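Side-chain contacts in reticulocyte binding protein (Streptococcus agalactiae COH1, PDB 3FAW), which is a cell-wall-anchored pullulanase of group B Streptococcus that probably hydrolyses alpha-1,6 branch linkages in pullulan and related alpha-glucans such as glycogen: residues E559-S562 with P563-V567; K709-K712 with A713-D716; D505-K508 with S509-T512; N261-G264 with R265-V269; G604-M607 with I608-Q612. All coordinates share one frame; numbering follows the deposited sequence.

Contact 1 (E559-S562 with P563-V567); sequences EADS and PGDVV. With CA (calcium ion), chain E.
Asp565 reaches back across the turn to Asp561, and the two carboxylates close on one calcium ion. Followed outward, the Asp565 side chain starts at CB, which lies 3.3 Å from Ser562 O and faces the methyl of Ala560. CG stands anti to the carbonyl carbon (chi1 -64°), which swings the carboxylate back over residues 561 and 562. Both oxygens then bind the metal unequally: Asp565 OD2 at 2.4 Å from calcium, Asp565 OD1 at 2.8 Å from the same ion. Asp565 OD2 also accepts from Ser562 N, at 3.3 Å with a bent N-H...O angle of 137°, the donor standing well above the carboxylate plane. OD1 turns to Arg265, whose NH2 donates to it. Asp561 adds a single oxygen: Asp561 OD1 binds calcium at 2.3 Å and comes within 3.1 Å of Asp565 OD2. Two anionic oxygens this close are tolerable because both are ligands of the same metal. The two carboxylate planes lie 20° apart, nearly coplanar. The backbone supports the grip, since Asp565 N donates to Ser562 O at 3.1 Å across the 3-10 turn 563-565. Beside the turn, Ala560 CB packs on Val566 CG2 at 3.6 Å, an apolar contact. Met507, Thr510 and Asp511 supply the other protein ligands. The turn follows the loop after helix 544-551 and leads directly into strand 566-568, the seventh of the eight parallel strands of the barrel, which lies between strands 513-516 and 614-618.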
# COMPACT_ATOMS: atom_id res chain seq x y z
N GLU A 559 -5.06 -8.46 18.73
CA GLU A 559 -5.72 -7.63 19.74
C GLU A 559 -5.85 -6.18 19.25
O GLU A 559 -4.85 -5.48 19.10
CB GLU A 559 -4.94 -7.66 21.06
CG GLU A 559 -5.59 -6.90 22.22
CD GLU A 559 -6.96 -7.44 22.62
OE1 GLU A 559 -7.22 -8.65 22.41
OE2 GLU A 559 -7.77 -6.66 23.14
N ALA A 560 -7.09 -5.75 19.02
CA ALA A 560 -7.39 -4.35 18.74
C ALA A 560 -8.02 -3.72 19.98
O ALA A 560 -9.18 -4.00 20.30
CB ALA A 560 -8.33 -4.25 17.55
N ASP A 561 -7.27 -2.86 20.67
CA ASP A 561 -7.79 -2.21 21.88
C ASP A 561 -8.61 -0.94 21.57
O ASP A 561 -9.14 -0.31 22.49
CB ASP A 561 -6.66 -1.92 22.90
CG ASP A 561 -5.74 -0.78 22.48
OD1 ASP A 561 -5.47 -0.62 21.28
OD2 ASP A 561 -5.27 -0.05 23.38
N SER A 562 -8.73 -0.61 20.29
CA SER A 562 -9.55 0.51 19.82
C SER A 562 -10.11 0.16 18.43
O SER A 562 -9.43 -0.48 17.63
CB SER A 562 -8.70 1.79 19.76
OG SER A 562 -9.31 2.80 18.97
N PRO A 563 -11.36 0.58 18.14
CA PRO A 563 -11.96 0.23 16.84
C PRO A 563 -11.22 0.81 15.63
O PRO A 563 -11.24 0.20 14.56
CB PRO A 563 -13.39 0.80 16.93
CG PRO A 563 -13.33 1.81 18.02
CD PRO A 563 -12.29 1.37 18.97
N GLY A 564 -10.57 1.96 15.81
CA GLY A 564 -9.76 2.58 14.77
C GLY A 564 -8.53 1.79 14.34
O GLY A 564 -7.93 2.09 13.30
N ASP A 565 -8.13 0.80 15.14
CA ASP A 565 -7.04 -0.12 14.77
C ASP A 565 -7.38 -1.02 13.58
O ASP A 565 -6.48 -1.61 12.98
CB ASP A 565 -6.68 -1.04 15.93
CG ASP A 565 -6.14 -0.31 17.13
OD1 ASP A 565 -5.65 0.83 16.98
OD2 ASP A 565 -6.18 -0.88 18.24
N VAL A 566 -8.67 -1.14 13.28
CA VAL A 566 -9.17 -2.15 12.36
C VAL A 566 -9.72 -1.54 11.07
O VAL A 566 -10.61 -0.69 11.10
CB VAL A 566 -10.30 -2.97 13.02
CG1 VAL A 566 -10.79 -4.07 12.09
CG2 VAL A 566 -9.81 -3.57 14.34
N VAL A 567 -9.19 -2.00 9.94
CA VAL A 567 -9.74 -1.68 8.63
C VAL A 567 -10.59 -2.88 8.17
O VAL A 567 -10.05 -3.95 7.88
CB VAL A 567 -8.64 -1.39 7.59
CG1 VAL A 567 -9.26 -0.92 6.28
CG2 VAL A 567 -7.66 -0.35 8.13
CA CA E . -4.52 0.39 19.46
O HOH W 1 -3.21 0.91 21.41

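Contact 2 (K709-K712 with A713-D716); sequences KLSK and AEID
The chain is extended at Lys709 and Ser711, with a kink at Leu710 between them, and enters helix 712-718 at Lys712, with Ile715 N returning to Ser711 O at 3.2 Å and Asp716 N to Lys712 O at 3.0 Å. Ser711 is the N-cap: Ser711 OG, held between the backbone N and the carbonyl carbon (chi1 69°), accepts from Glu714 N at 3.2 Å with an N-H...O angle of 161°. The Glu714 carboxylate reaches back to the backbone ahead of the cap. Its chain runs extended beyond CG, past Ser711 OG, and Glu714 OE2 receives Leu710 N at 2.8 Å, nearly along the C-O axis; the bond from Ser711 N to the same oxygen is weak. Serine and glutamate therefore make a capping box. Beside it, Ile715 CG1 lies 3.6 Å from Lys709 CB, while Lys709 NZ leaves for Glu718 and Ile742 O. Lys712, the residue after the cap, bends at its last torsion, and its NZ meets the syn lone pair of Asp716 OD2, one turn on, at 2.8 Å, a salt bridge; Asp716 OD1 takes a salt bridge from Lys552 and a hydrogen bond from Gln554. Chemically, Glu714 N in the first turn and Leu710 N just ahead of it each have a side-chain acceptor, and the negative charge of Glu714 would probably interact favourably with the helix dipole.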
# COMPACT_ATOMS: atom_id res chain seq x y z
N LYS A 709 -18.46 4.17 16.40
CA LYS A 709 -18.12 4.50 17.78
C LYS A 709 -16.61 4.69 17.98
O LYS A 709 -15.80 4.15 17.22
CB LYS A 709 -18.65 3.43 18.74
CG LYS A 709 -20.15 3.42 18.85
CD LYS A 709 -20.67 2.17 19.55
CE LYS A 709 -22.19 2.11 19.49
NZ LYS A 709 -22.82 3.35 20.02
N LEU A 710 -16.26 5.45 19.01
CA LEU A 710 -14.87 5.88 19.22
C LEU A 710 -14.06 4.86 20.02
O LEU A 710 -12.89 4.63 19.72
CB LEU A 710 -14.83 7.23 19.92
CG LEU A 710 -15.46 8.41 19.18
CD1 LEU A 710 -16.98 8.35 19.22
CD2 LEU A 710 -14.98 9.74 19.75
N SER A 711 -14.68 4.24 21.02
CA SER A 711 -13.96 3.35 21.93
C SER A 711 -14.52 1.93 21.95
O SER A 711 -15.69 1.70 21.65
CB SER A 711 -13.99 3.93 23.35
OG SER A 711 -15.30 3.89 23.90
N LYS A 712 -13.65 0.99 22.31
CA LYS A 712 -14.04 -0.39 22.60
C LYS A 712 -14.99 -0.43 23.80
O LYS A 712 -15.94 -1.22 23.82
CB LYS A 712 -12.81 -1.25 22.88
CG LYS A 712 -13.10 -2.63 23.49
CD LYS A 712 -11.91 -3.56 23.36
CE LYS A 712 -11.99 -4.72 24.34
NZ LYS A 712 -13.26 -5.48 24.22
N ALA A 713 -14.73 0.42 24.78
CA ALA A 713 -15.54 0.50 26.00
C ALA A 713 -17.02 0.71 25.70
O ALA A 713 -17.86 -0.02 26.23
CB ALA A 713 -15.02 1.62 26.91
N GLU A 714 -17.33 1.67 24.84
CA GLU A 714 -18.72 1.98 24.51
C GLU A 714 -19.30 0.99 23.49
O GLU A 714 -20.51 0.77 23.47
CB GLU A 714 -18.89 3.43 24.05
CG GLU A 714 -18.37 3.78 22.67
CD GLU A 714 -18.32 5.29 22.41
OE1 GLU A 714 -18.82 6.07 23.27
OE2 GLU A 714 -17.79 5.71 21.36
N ILE A 715 -18.44 0.40 22.66
CA ILE A 715 -18.87 -0.63 21.72
C ILE A 715 -19.42 -1.87 22.46
O ILE A 715 -20.50 -2.36 22.13
CB ILE A 715 -17.74 -1.02 20.73
CG1 ILE A 715 -17.58 0.07 19.66
CG2 ILE A 715 -18.05 -2.34 20.04
CD1 ILE A 715 -16.29 -0.02 18.87
N ASP A 716 -18.68 -2.36 23.45
CA ASP A 716 -19.13 -3.52 24.24
C ASP A 716 -20.41 -3.23 25.04
O ASP A 716 -21.20 -4.15 25.30
CB ASP A 716 -18.03 -3.99 25.20
CG ASP A 716 -16.89 -4.69 24.49
OD1 ASP A 716 -17.09 -5.26 23.40
OD2 ASP A 716 -15.77 -4.69 25.04

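Contact 3 (D505-K508 with S509-T512); sequences DWMK and STDT. With CA (calcium ion), chain E.
Thr510 sets its methyl over one face of the Trp506 indole. Thr510 CG2 stands 3.4 Å from the centroid of the five-membered ring of Trp506 and only 12° off the ring normal, a CH-pi contact. The threonine torsion makes this possible: with OG1 anti to the backbone N (chi1 -173°), CG2 falls between N and the carbonyl carbon and is directed at the ring, while OG1 is turned to the neighbouring hydroxyl. That hydroxyl, Thr512 OG1, lies 2.7 Å from Thr510 OG1 in a hydrogen bond that either could donate. The Thr512 side chain crosses the indole at about a right angle, Thr512 OG1 coming 3.8 Å from Trp506 CZ2. Met507 runs beside Thr510, the two side chains pointing the same way, and Met507 CE comes 3.9 Å from Thr510 CG2. Trp506 thus has one face against the following turn, while its other neighbours include Ala464, Ile467 and Glu468 of helix 464-477. In the backbone, Ser509 N donates to Trp506 O at 3.0 Å. The turn directs two carbonyls at the calcium ion: Met507 O binds it at 2.2 Å, and Thr510 O is a further ligand. Asp511 completes the local set with OD1 at 2.3 Å from the metal, and water 1 is bound as well. Asp561 and Asp565 contribute from a second loop. Backbone carbonyls from a tight turn combined with aspartate carboxylates form a typical oxygen-only calcium site, here just ahead of barrel strand 513-516.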
# COMPACT_ATOMS: atom_id res chain seq x y z
N ASP A 505 0.19 -7.05 15.50
CA ASP A 505 0.49 -7.10 16.94
C ASP A 505 0.91 -5.75 17.52
O ASP A 505 0.94 -5.57 18.73
CB ASP A 505 1.56 -8.15 17.22
CG ASP A 505 1.11 -9.55 16.85
OD1 ASP A 505 -0.09 -9.85 17.04
OD2 ASP A 505 1.94 -10.34 16.37
N TRP A 506 1.24 -4.80 16.64
CA TRP A 506 1.54 -3.42 17.01
C TRP A 506 0.29 -2.64 17.44
O TRP A 506 0.38 -1.63 18.15
CB TRP A 506 2.21 -2.72 15.82
CG TRP A 506 2.57 -1.27 16.00
CD1 TRP A 506 3.04 -0.66 17.12
CD2 TRP A 506 2.53 -0.26 14.98
NE1 TRP A 506 3.27 0.67 16.88
CE2 TRP A 506 2.96 0.94 15.57
CE3 TRP A 506 2.14 -0.26 13.63
CZ2 TRP A 506 3.03 2.14 14.86
CZ3 TRP A 506 2.22 0.93 12.93
CH2 TRP A 506 2.66 2.11 13.54
N MET A 507 -0.89 -3.12 17.04
CA MET A 507 -2.15 -2.41 17.29
C MET A 507 -2.48 -2.27 18.78
O MET A 507 -3.10 -1.29 19.18
CB MET A 507 -3.31 -3.08 16.55
CG MET A 507 -3.24 -3.01 15.02
SD MET A 507 -3.14 -1.34 14.32
CE MET A 507 -1.35 -1.13 14.32
N LYS A 508 -2.04 -3.21 19.61
CA LYS A 508 -2.26 -3.12 21.06
C LYS A 508 -1.38 -2.08 21.79
O LYS A 508 -1.61 -1.82 22.97
CB LYS A 508 -2.08 -4.49 21.73
CG LYS A 508 -0.64 -4.97 21.83
CD LYS A 508 -0.56 -6.40 22.34
CE LYS A 508 0.87 -6.92 22.32
NZ LYS A 508 1.80 -6.09 23.15
N SER A 509 -0.40 -1.49 21.09
CA SER A 509 0.54 -0.53 21.68
C SER A 509 0.58 0.81 20.94
O SER A 509 1.49 1.61 21.15
CB SER A 509 1.95 -1.13 21.70
OG SER A 509 1.98 -2.38 22.37
N THR A 510 -0.40 1.05 20.07
CA THR A 510 -0.49 2.31 19.33
C THR A 510 -1.92 2.57 18.89
O THR A 510 -2.68 1.62 18.64
CB THR A 510 0.44 2.30 18.07
OG1 THR A 510 0.45 3.60 17.46
CG2 THR A 510 -0.02 1.28 17.06
N ASP A 511 -2.31 3.84 18.82
CA ASP A 511 -3.56 4.25 18.20
C ASP A 511 -3.26 5.28 17.09
O ASP A 511 -3.76 6.40 17.11
CB ASP A 511 -4.53 4.87 19.22
CG ASP A 511 -5.14 3.84 20.18
OD1 ASP A 511 -5.04 2.61 19.94
OD2 ASP A 511 -5.73 4.27 21.19
N THR A 512 -2.43 4.87 16.14
CA THR A 512 -2.01 5.74 15.03
C THR A 512 -2.47 5.16 13.68
O THR A 512 -3.39 5.68 13.06
CB THR A 512 -0.48 5.94 15.03
OG1 THR A 512 0.18 4.67 14.97
CG2 THR A 512 -0.04 6.67 16.29
CA CA E . -4.52 0.39 19.46
O HOH W 2 2.41 -4.10 20.33
O HOH W 1 -3.21 0.91 21.41

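Contact 4 (N261-G264 with R265-V269); sequences NFKG and RQDAV
Arg265 CB touches Gly264 C at 3.7 Å where the 3-10 turn 265-267 opens; beyond it the side chain runs extended from CG to NE, and its guanidinium NH2 hydrogen-bonds Asp565 OD1, a ligand of the nearby calcium ion. Gln266 comes next, and its amide folds back at chi2 so that Gln266 OE1 lies 3.8 Å from Gly264 C, alongside the glycine backbone. Asp267 carries most of the contact. Asp267 N donates to Gly264 O at 2.9 Å, closing the turn, and CG, anti to the carbonyl carbon (chi1 -68°), directs the carboxylate back to the preceding chain. There Asp267 OD2 accepts from Lys263 N at 2.8 Å with an N-H...O angle of 163°, met on its anti side and slightly tilted out of the carboxylate plane, while OD1 forms a salt bridge with Arg708. This turn is the lead-in to strand 269-273, the first strand of the catalytic TIM barrel. The CB of Asp267 also lies 3.7 Å from Phe262 CD1, where ring and carboxylate planes are 67° apart. Ala268 follows: its N sits at the edge of the Phe262 ring, 3.8 Å from CE1, and its CB approaches CE1 at 4.0 Å. Val269 then enters the sheet, pairing through backbone bonds with Thr311 and His312.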
# COMPACT_ATOMS: atom_id res chain seq x y z
N ASN A 261 -18.37 16.25 8.74
CA ASN A 261 -18.54 15.34 9.88
C ASN A 261 -17.52 14.20 9.92
O ASN A 261 -17.87 13.05 10.20
CB ASN A 261 -19.97 14.77 9.91
CG ASN A 261 -21.03 15.85 10.08
OD1 ASN A 261 -21.72 15.89 11.10
ND2 ASN A 261 -21.15 16.73 9.09
N PHE A 262 -16.27 14.53 9.61
CA PHE A 262 -15.15 13.59 9.71
C PHE A 262 -14.31 13.97 10.93
O PHE A 262 -13.60 14.97 10.90
CB PHE A 262 -14.31 13.64 8.43
CG PHE A 262 -13.09 12.76 8.46
CD1 PHE A 262 -13.21 11.38 8.33
CD2 PHE A 262 -11.82 13.31 8.62
CE1 PHE A 262 -12.09 10.56 8.37
CE2 PHE A 262 -10.69 12.50 8.65
CZ PHE A 262 -10.82 11.12 8.53
N LYS A 263 -14.41 13.17 11.99
CA LYS A 263 -13.78 13.49 13.27
C LYS A 263 -12.69 12.49 13.67
O LYS A 263 -12.14 12.58 14.77
CB LYS A 263 -14.83 13.54 14.37
CG LYS A 263 -15.92 14.58 14.14
CD LYS A 263 -16.94 14.56 15.26
CE LYS A 263 -18.09 15.50 14.96
NZ LYS A 263 -19.19 15.35 15.95
N GLY A 264 -12.38 11.54 12.80
CA GLY A 264 -11.43 10.49 13.13
C GLY A 264 -11.41 9.35 12.13
O GLY A 264 -12.26 9.27 11.25
N ARG A 265 -10.42 8.48 12.28
CA ARG A 265 -10.21 7.35 11.35
C ARG A 265 -11.42 6.40 11.25
O ARG A 265 -11.64 5.79 10.21
CB ARG A 265 -8.93 6.59 11.72
CG ARG A 265 -8.87 6.07 13.15
CD ARG A 265 -7.47 5.58 13.52
NE ARG A 265 -7.45 5.05 14.88
CZ ARG A 265 -6.57 4.17 15.35
NH1 ARG A 265 -5.59 3.69 14.58
NH2 ARG A 265 -6.66 3.75 16.61
N GLN A 266 -12.22 6.31 12.31
CA GLN A 266 -13.45 5.51 12.31
C GLN A 266 -14.58 6.09 11.43
O GLN A 266 -15.54 5.38 11.12
CB GLN A 266 -13.95 5.27 13.75
CG GLN A 266 -14.62 6.48 14.45
CD GLN A 266 -13.64 7.52 14.98
OE1 GLN A 266 -12.44 7.26 15.14
NE2 GLN A 266 -14.15 8.71 15.26
N ASP A 267 -14.46 7.36 11.04
CA ASP A 267 -15.43 7.99 10.13
C ASP A 267 -15.09 7.82 8.64
O ASP A 267 -15.89 8.18 7.78
CB ASP A 267 -15.55 9.49 10.44
CG ASP A 267 -16.18 9.77 11.79
OD1 ASP A 267 -16.76 8.85 12.40
OD2 ASP A 267 -16.11 10.93 12.24
N ALA A 268 -13.91 7.27 8.35
CA ALA A 268 -13.47 7.10 6.97
C ALA A 268 -14.20 5.96 6.26
O ALA A 268 -14.39 4.88 6.82
CB ALA A 268 -11.96 6.86 6.92
N VAL A 269 -14.62 6.23 5.02
CA VAL A 269 -15.11 5.19 4.12
C VAL A 269 -14.24 5.24 2.87
O VAL A 269 -14.41 6.10 2.01
CB VAL A 269 -16.60 5.41 3.76
CG1 VAL A 269 -17.10 4.30 2.85
CG2 VAL A 269 -17.43 5.48 5.03

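Contact 5 (G604-M607 with I608-Q612); sequences GNVM and ILTSQ
Gly604 O receives Ile608 N at 3.2 Å with an N-H...O angle of 167°, a regular turn of helix 590-609, and Ile608 CG1 rests 3.5 Å from the same oxygen. Asn605 O does likewise for Leu609 N at 3.1 Å, with Leu609 CB leaning on that carbonyl at 3.3 Å. The Asn605 amide itself faces away, bonded to Thr694 and Gln621. From Val606 onward the pattern changes. Its carbonyl is held chiefly by a side chain: Thr610 OG1 donates to Val606 O at 2.7 Å from above the carbonyl plane, whereas Thr610 N to Val606 O is weak, bent to 121°. Thr610 manages this because OG1 lies between its backbone N and carbonyl carbon (chi1 56°), facing back along the helix. Tyr739 OH is a second partner of that hydroxyl. Met607 O also takes a hydroxyl, Ser611 OG at 2.6 Å, tilted from the carbonyl plane, while the methionine side chain extends to Leu524 of helix 518-525 and Val753 of strand 748-754. Near the C-terminal end of helix 590-609, two hydroxyls thus bond to the backbone carbonyls of two buried residues, which probably lowers the cost of burying those oxygens.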
# COMPACT_ATOMS: atom_id res chain seq x y z
N GLY A 604 -22.73 -9.11 2.09
CA GLY A 604 -21.36 -8.76 2.44
C GLY A 604 -21.15 -7.27 2.63
O GLY A 604 -20.50 -6.85 3.59
N ASN A 605 -21.71 -6.46 1.73
CA ASN A 605 -21.60 -5.01 1.81
C ASN A 605 -22.36 -4.43 3.00
O ASN A 605 -21.91 -3.47 3.62
CB ASN A 605 -22.07 -4.35 0.50
CG ASN A 605 -21.10 -4.56 -0.65
OD1 ASN A 605 -20.06 -5.22 -0.51
ND2 ASN A 605 -21.43 -3.99 -1.81
N VAL A 606 -23.51 -5.02 3.32
CA VAL A 606 -24.26 -4.64 4.51
C VAL A 606 -23.41 -4.80 5.77
O VAL A 606 -23.33 -3.90 6.60
CB VAL A 606 -25.55 -5.47 4.68
CG1 VAL A 606 -26.13 -5.29 6.07
CG2 VAL A 606 -26.58 -5.09 3.62
N MET A 607 -22.77 -5.96 5.89
CA MET A 607 -22.01 -6.29 7.09
C MET A 607 -20.78 -5.38 7.28
O MET A 607 -20.53 -4.91 8.38
CB MET A 607 -21.61 -7.78 7.09
CG MET A 607 -22.83 -8.70 7.19
SD MET A 607 -22.45 -10.45 7.36
CE MET A 607 -21.53 -10.74 5.86
N ILE A 608 -20.05 -5.12 6.20
CA ILE A 608 -18.90 -4.20 6.26
C ILE A 608 -19.32 -2.78 6.64
O ILE A 608 -18.67 -2.12 7.45
CB ILE A 608 -18.10 -4.18 4.93
CG1 ILE A 608 -17.41 -5.52 4.68
CG2 ILE A 608 -17.06 -3.04 4.93
CD1 ILE A 608 -16.37 -5.92 5.75
N LEU A 609 -20.43 -2.31 6.06
CA LEU A 609 -20.85 -0.92 6.23
C LEU A 609 -21.67 -0.66 7.51
O LEU A 609 -22.03 0.50 7.78
CB LEU A 609 -21.59 -0.44 4.99
CG LEU A 609 -20.66 -0.26 3.79
CD1 LEU A 609 -21.44 -0.17 2.49
CD2 LEU A 609 -19.77 0.98 3.97
N THR A 610 -21.95 -1.71 8.28
CA THR A 610 -22.57 -1.57 9.60
C THR A 610 -21.66 -2.10 10.73
O THR A 610 -22.08 -2.19 11.89
CB THR A 610 -23.95 -2.29 9.65
OG1 THR A 610 -23.82 -3.66 9.27
CG2 THR A 610 -24.94 -1.62 8.71
N SER A 611 -20.41 -2.43 10.38
CA SER A 611 -19.41 -2.87 11.35
C SER A 611 -18.63 -1.69 11.89
O SER A 611 -18.40 -0.71 11.18
CB SER A 611 -18.42 -3.84 10.70
OG SER A 611 -19.02 -5.10 10.46
N GLN A 612 -18.20 -1.79 13.15
CA GLN A 612 -17.36 -0.75 13.75
C GLN A 612 -15.99 -0.69 13.06
O GLN A 612 -15.60 -1.63 12.37
CB GLN A 612 -17.17 -0.99 15.25
CG GLN A 612 -18.47 -1.06 16.05
CD GLN A 612 -19.26 0.22 16.01
OE1 GLN A 612 -18.70 1.31 16.16
NE2 GLN A 612 -20.57 0.10 15.80

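How the contacts relate
Along the chain the order is contact 4, 3, 1, 5, 2, yet all lie round one end of the eight-stranded parallel barrel. Contacts 4, 3 and 1 lead into strands 269-273, 513-516 and 566-568, and contact 5 precedes 614-618. Contacts 1 and 3, their centres 8 Å apart, share one calcium ion and water 1. Arg265 ties contact 4 to them through its salt bridge to Asp565. Contact 2, at the start of helix 712-718 after the barrel strands, packs against Pro563 of contact 1; the centres of contacts 1 and 2 are about 10 Å apart. Lys709 N probably bonds Gln612 of contact 5. The calcium site thus joins segments distant in sequence at one barrel end.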